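Local coordinates for protein alpha-1,6-mannanase (Bacteroides thetaiotaomicron, PDB 4V1S) that probably hydrolyses internal alpha-1,6-mannosidic linkages of mannans, as a family GH76 glycoside hydrolase of a gut bacterium, at residues S243-L247 with A292-S297; I271-L275 with D321-M326. All blocks are in the same frame, centred on the assembly; numbering follows the deposited sequence. Where two conformers were deposited one is given.

Both contacts belong to the helical (alpha/alpha)6 barrel expected of family GH76, and their centres lie about 13 Å apart. Interaction 1 is the more peripheral, about 19 Å from the chain centre and partly buried; it fastens a turn at the start of strand 246-252 to helix 284-301, through helix hydroxyls that donate to backbone carbonyls. Interaction 2 is buried, about 12 Å from the centre, and pairs helices 264-281 and 313-330 through a salt-bridge network beside apolar contacts. Helix 284-301, lying between those two helices in sequence, connects the contacts: Thr-293 packs on Trp-274 and Ile-271, while Leu-294 reaches both Ile-271 and Met-326.

Interaction 1. Residues S243-L247 with A292-S297; sequences SDNLL and ATLASS
Asp-244 and Asn-245 offer two successive backbone carbonyls to hydroxyls one turn apart on helix 284-301, at an Asx turn that leads into strand 246-252. Ser-296 OG donates to Asp-244 O at 2.6 Å, and Thr-293 OG1 donates to Asn-245 O at 2.7 Å. Their directions differ: the threonine hydroxyl lies in the carbonyl plane of Asn-245, whereas the serine hydroxyl is tilted 26° from that of Asp-244. A chi1 of -62° places Thr-293 OG1 beside its own backbone N, and the methyl CG2 then also rests against the accepting oxygen, 3.3 Å from Asn-245 O.

Van der Waals contacts flank this pair of bonds. Ala-292 CB sits 3.8 Å from Asn-245 ND2, while the other end of that amide, OD1, bonds to Gln-289, which is also a partner of Thr-293 OG1. Leu-246 brings the CD2 branch onto the helix, 3.7 Å from Ser-296 CB, and its side chain continues along the helix to Lys-300 and Trp-301.

The second shell fixes the turn itself. Asp-244 OD1 accepts from Leu-246 N at 3.0 Å, the N-H arriving from above the carboxylate, 57° out of its plane, and OD2 is held by a salt bridge to Lys-262. Asn-245 adopts a left-handed helical backbone conformation at the middle of this turn. On the helix side, Ser-297 OG, next to Leu-246 CD2, donates to Thr-293 O at 2.8 Å, from the face of that carbonyl opposite to the one reached by Ser-297 N.

Interaction 2. Residues I271-L275 with D321-M326; sequences IRSWL and DSWFDM
Asp-325 OD2 is gripped by Arg-272 NE at 2.7 Å in a nearly straight bond (172° at the hydrogen), and a water that also donates to Arg-272 O gives it a second firm hydrogen bond. Arg-272 NH2 adds a weak one to this oxygen and a sounder one to Asp-325 OD1, at 3.0 Å and on the syn lone pair. Arg-272 thus grips the carboxylate side-on through two nitrogens, NE and NH2, in a salt bridge, one for each oxygen, although the two groups are not coplanar and NE meets OD2 on its syn side from well out of the carboxylate plane.

The arginine chain bends at chi3 (73°), which turns its NE edge to Asp-325 while one face comes over Asp-321, whose CB lies 3.8 Å from the guanidinium plane. Asp-321 OD2 makes a long salt bridge to Arg-272 NH1 at 3.8 Å, by charge alone, because it lies far out of that plane; a second water spans the two atoms. Tyr-382 OH also hydrogen-bonds Asp-321 OD2, and Arg-386 forms a salt bridge with OD1, both from helix 374-394. A leucine in place of Arg-272 would probably leave the Asp-325 carboxylate without its charge partner in this buried contact and free to turn.

Next to the charges the side chains meet by van der Waals contact: Leu-275 CD1 lies 3.6 Å from Asp-325 CB, and, in the conformer described, its two methyls make apolar contact with the sulfur and CE of Met-326. Ile-271 CG2 is 3.7 Å from Ser-322 OG, a hydroxyl bonded to Ser-318 O. The segments 271-275 and 321-326 have axes 9.7 Å apart at their closest and inclined by 19°, so that their helices run nearly parallel here, separated in sequence by helix 284-301, as expected for same-layer neighbours in an (alpha/alpha)6 barrel.

Interaction 1. Residues S243-L247 with A292-S297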
loop_
_atom_site.group_PDB
_atom_site.type_symbol
_atom_site.label_atom_id
_atom_site.label_comp_id
_atom_site.label_asym_id
_atom_site.label_seq_id
_atom_site.Cartn_x
_atom_site.Cartn_y
_atom_site.Cartn_z
ATOM N N SER A 243 24.224 3.749 5.624
ATOM C CA SER A 243 25.062 2.539 5.632
ATOM C C SER A 243 24.468 1.388 4.807
ATOM O O SER A 243 25.215 0.537 4.312
ATOM C CB SER A 243 25.336 2.068 7.057
ATOM O OG SER A 243 24.201 1.450 7.652
ATOM N N ASP A 244 23.139 1.346 4.671
ATOM C CA ASP A 244 22.503 0.281 3.875
ATOM C C ASP A 244 21.375 0.750 2.969
ATOM O O ASP A 244 20.752 -0.064 2.296
ATOM C CB ASP A 244 22.013 -0.858 4.765
ATOM C CG ASP A 244 20.926 -0.431 5.731
ATOM O OD1 ASP A 244 20.514 0.761 5.723
ATOM O OD2 ASP A 244 20.508 -1.290 6.534
ATOM N N ASN A 245 21.136 2.063 2.925
ATOM C CA ASN A 245 20.082 2.650 2.108
ATOM C C ASN A 245 18.686 2.163 2.461
ATOM O O ASN A 245 17.774 2.255 1.658
ATOM C CB ASN A 245 20.368 2.492 0.623
ATOM C CG ASN A 245 21.438 3.449 0.168
ATOM O OD1 ASN A 245 21.218 4.664 0.138
ATOM N ND2 ASN A 245 22.618 2.922 -0.131
ATOM N N LEU A 246 18.531 1.699 3.692
ATOM C CA LEU A 246 17.206 1.366 4.204
ATOM C C LEU A 246 16.679 2.499 5.074
ATOM O O LEU A 246 17.414 3.409 5.442
ATOM C CB LEU A 246 17.231 0.047 4.967
ATOM C CG LEU A 246 17.577 -1.154 4.074
ATOM C CD1 LEU A 246 17.537 -2.445 4.871
ATOM C CD2 LEU A 246 16.688 -1.248 2.836
ATOM N N LEU A 247 15.384 2.441 5.352
ATOM C CA LEU A 247 14.690 3.532 6.043
ATOM C C LEU A 247 14.392 3.176 7.486
ATOM O O LEU A 247 13.833 2.109 7.776
ATOM C CB LEU A 247 13.354 3.854 5.350
ATOM C CG LEU A 247 13.335 4.668 4.051
ATOM C CD1 LEU A 247 13.818 6.106 4.242
ATOM C CD2 LEU A 247 14.112 3.995 2.932
ATOM N N ALA A 292 19.489 1.147 -5.173
ATOM C CA ALA A 292 20.268 0.838 -3.970
ATOM C C ALA A 292 19.394 0.336 -2.825
ATOM O O ALA A 292 19.717 -0.664 -2.159
ATOM C CB ALA A 292 21.082 2.047 -3.524
ATOM N N THR A 293 18.297 1.051 -2.574
ATOM C CA THR A 293 17.373 0.656 -1.528
ATOM C C THR A 293 16.671 -0.689 -1.835
ATOM O O THR A 293 16.528 -1.523 -0.938
ATOM C CB THR A 293 16.360 1.766 -1.277
ATOM O OG1 THR A 293 17.052 2.940 -0.832
ATOM C CG2 THR A 293 15.275 1.369 -0.275
ATOM N N LEU A 294 16.303 -0.908 -3.085
ATOM C CA LEU A 294 15.693 -2.173 -3.480
ATOM C C LEU A 294 16.684 -3.358 -3.305
ATOM O O LEU A 294 16.315 -4.388 -2.768
ATOM C CB LEU A 294 15.149 -2.106 -4.888
ATOM C CG LEU A 294 14.450 -3.343 -5.381
ATOM C CD1 LEU A 294 13.253 -3.759 -4.543
ATOM C CD2 LEU A 294 14.053 -3.099 -6.825
ATOM N N ALA A 295 17.932 -3.199 -3.683
ATOM C CA ALA A 295 18.896 -4.264 -3.485
ATOM C C ALA A 295 19.069 -4.600 -2.008
ATOM O O ALA A 295 19.131 -5.766 -1.635
ATOM C CB ALA A 295 20.239 -3.893 -4.120
ATOM N N SER A 296 19.172 -3.574 -1.164
ATOM C CA SER A 296 19.320 -3.782 0.274
ATOM C C SER A 296 18.056 -4.384 0.890
ATOM O O SER A 296 18.121 -5.161 1.859
ATOM C CB SER A 296 19.655 -2.483 0.966
ATOM O OG SER A 296 20.993 -2.095 0.657
ATOM N N SER A 297 16.915 -4.055 0.319
ATOM C CA SER A 297 15.657 -4.615 0.778
ATOM C C SER A 297 15.557 -6.105 0.407
ATOM O O SER A 297 15.149 -6.928 1.235
ATOM C CB SER A 297 14.469 -3.875 0.152
ATOM O OG SER A 297 14.437 -2.491 0.566
#

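Interaction 2. Residues I271-L275 with D321-M326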
loop_
_atom_site.group_PDB
_atom_site.type_symbol
_atom_site.label_atom_id
_atom_site.label_comp_id
_atom_site.label_asym_id
_atom_site.label_seq_id
_atom_site.Cartn_x
_atom_site.Cartn_y
_atom_site.Cartn_z
ATOM N N ILE A 271 10.884 3.503 -2.656
ATOM C CA ILE A 271 11.321 3.035 -3.966
ATOM C C ILE A 271 10.272 3.432 -5.030
ATOM O O ILE A 271 10.613 3.997 -6.078
ATOM C CB ILE A 271 11.590 1.517 -3.960
ATOM C CG1 ILE A 271 12.816 1.189 -3.124
ATOM C CG2 ILE A 271 11.773 0.992 -5.383
ATOM C CD1 ILE A 271 12.805 -0.268 -2.650
ATOM N N ARG A 272 8.999 3.109 -4.789
ATOM C CA ARG A 272 7.979 3.412 -5.777
ATOM C C ARG A 272 7.940 4.926 -6.057
ATOM O O ARG A 272 7.794 5.372 -7.207
ATOM C CB ARG A 272 6.617 2.914 -5.311
ATOM C CG ARG A 272 6.550 1.420 -5.101
ATOM C CD ARG A 272 5.112 0.933 -5.041
ATOM N NE ARG A 272 4.576 0.987 -6.393
ATOM C CZ ARG A 272 3.302 1.033 -6.738
ATOM N NH1 ARG A 272 2.333 1.022 -5.827
ATOM N NH2 ARG A 272 3.000 1.081 -8.037
ATOM N N SER A 273 8.064 5.718 -4.994
ATOM C CA SER A 273 8.078 7.180 -5.123
ATOM C C SER A 273 9.258 7.644 -5.954
ATOM O O SER A 273 9.094 8.448 -6.880
ATOM C CB SER A 273 8.094 7.835 -3.743
ATOM O OG SER A 273 6.905 7.557 -3.020
ATOM N N TRP A 274 10.445 7.151 -5.615
ATOM C CA TRP A 274 11.642 7.553 -6.322
ATOM C C TRP A 274 11.594 7.211 -7.797
ATOM O O TRP A 274 12.087 7.991 -8.635
ATOM C CB TRP A 274 12.885 6.953 -5.686
ATOM C CG TRP A 274 13.237 7.492 -4.327
ATOM C CD1 TRP A 274 13.127 8.779 -3.885
ATOM C CD2 TRP A 274 13.800 6.736 -3.233
ATOM N NE1 TRP A 274 13.583 8.868 -2.593
ATOM C CE2 TRP A 274 14.000 7.634 -2.166
ATOM C CE3 TRP A 274 14.140 5.391 -3.054
ATOM C CZ2 TRP A 274 14.548 7.235 -0.937
ATOM C CZ3 TRP A 274 14.661 4.995 -1.843
ATOM C CH2 TRP A 274 14.863 5.910 -0.790
ATOM N N LEU A 275 10.997 6.072 -8.150
ATOM C CA LEU A 275 10.883 5.712 -9.568
ATOM C C LEU A 275 10.010 6.711 -10.298
ATOM O O LEU A 275 10.308 7.066 -11.442
ATOM C CB LEU A 275 10.393 4.262 -9.742
ATOM C CG LEU A 275 11.400 3.197 -9.265
ATOM C CD1 LEU A 275 10.751 1.840 -9.342
ATOM C CD2 LEU A 275 12.695 3.217 -10.075
ATOM N N ASP A 321 5.502 -4.904 -5.288
ATOM C CA ASP A 321 5.060 -3.806 -6.149
ATOM C C ASP A 321 6.263 -3.014 -6.710
ATOM O O ASP A 321 6.187 -2.512 -7.838
ATOM C CB ASP A 321 4.115 -2.831 -5.398
ATOM C CG ASP A 321 2.654 -3.185 -5.566
ATOM O OD1 ASP A 321 2.360 -3.986 -6.480
ATOM O OD2 ASP A 321 1.819 -2.640 -4.807
ATOM N N SER A 322 7.357 -2.918 -5.931
ATOM C CA SER A 322 8.603 -2.293 -6.390
ATOM C C SER A 322 9.178 -3.056 -7.574
ATOM O O SER A 322 9.633 -2.442 -8.550
ATOM C CB SER A 322 9.628 -2.154 -5.228
ATOM O OG SER A 322 9.115 -1.280 -4.212
ATOM N N TRP A 323 9.194 -4.383 -7.475
ATOM C CA TRP A 323 9.627 -5.206 -8.600
ATOM C C TRP A 323 8.785 -4.943 -9.869
ATOM O O TRP A 323 9.344 -4.828 -10.967
ATOM C CB TRP A 323 9.652 -6.681 -8.246
ATOM C CG TRP A 323 10.658 -7.053 -7.301
ATOM C CD1 TRP A 323 11.906 -6.495 -7.128
ATOM C CD2 TRP A 323 10.564 -8.131 -6.377
ATOM N NE1 TRP A 323 12.588 -7.172 -6.144
ATOM C CE2 TRP A 323 11.800 -8.199 -5.679
ATOM C CE3 TRP A 323 9.574 -9.069 -6.099
ATOM C CZ2 TRP A 323 12.041 -9.141 -4.655
ATOM C CZ3 TRP A 323 9.821 -10.032 -5.094
ATOM C CH2 TRP A 323 11.040 -10.052 -4.389
ATOM N N PHE A 324 7.458 -4.899 -9.738
ATOM C CA PHE A 324 6.616 -4.595 -10.877
ATOM C C PHE A 324 6.959 -3.223 -11.455
ATOM O O PHE A 324 7.022 -3.076 -12.675
ATOM C CB PHE A 324 5.136 -4.690 -10.496
ATOM C CG PHE A 324 4.637 -6.108 -10.235
ATOM C CD1 PHE A 324 4.869 -7.131 -11.176
ATOM C CD2 PHE A 324 3.890 -6.414 -9.085
ATOM C CE1 PHE A 324 4.370 -8.410 -10.966
ATOM C CE2 PHE A 324 3.355 -7.675 -8.895
ATOM C CZ PHE A 324 3.623 -8.687 -9.820
ATOM N N ASP A 325 7.180 -2.217 -10.589
ATOM C CA ASP A 325 7.537 -0.896 -11.071
ATOM C C ASP A 325 8.880 -0.921 -11.787
ATOM O O ASP A 325 9.056 -0.221 -12.786
ATOM C CB ASP A 325 7.648 0.133 -9.953
ATOM C CG ASP A 325 6.322 0.555 -9.384
ATOM O OD1 ASP A 325 5.220 0.218 -9.917
ATOM O OD2 ASP A 325 6.384 1.230 -8.342
ATOM N N MET A 326 9.830 -1.714 -11.288
ATOM C CA MET A 326 11.123 -1.843 -11.954
ATOM C C MET A 326 10.965 -2.428 -13.358
ATOM O O MET A 326 11.606 -1.971 -14.285
ATOM C CB MET A 326 12.115 -2.682 -11.141
ATOM C CG MET A 326 12.770 -1.920 -10.015
ATOM S SD MET A 326 13.723 -0.486 -10.592
ATOM C CE MET A 326 14.553 -0.023 -9.079
HETATM O O HOH W 1 2.477 -0.364 -3.400
HETATM O O HOH W 2 6.446 3.781 -9.082
#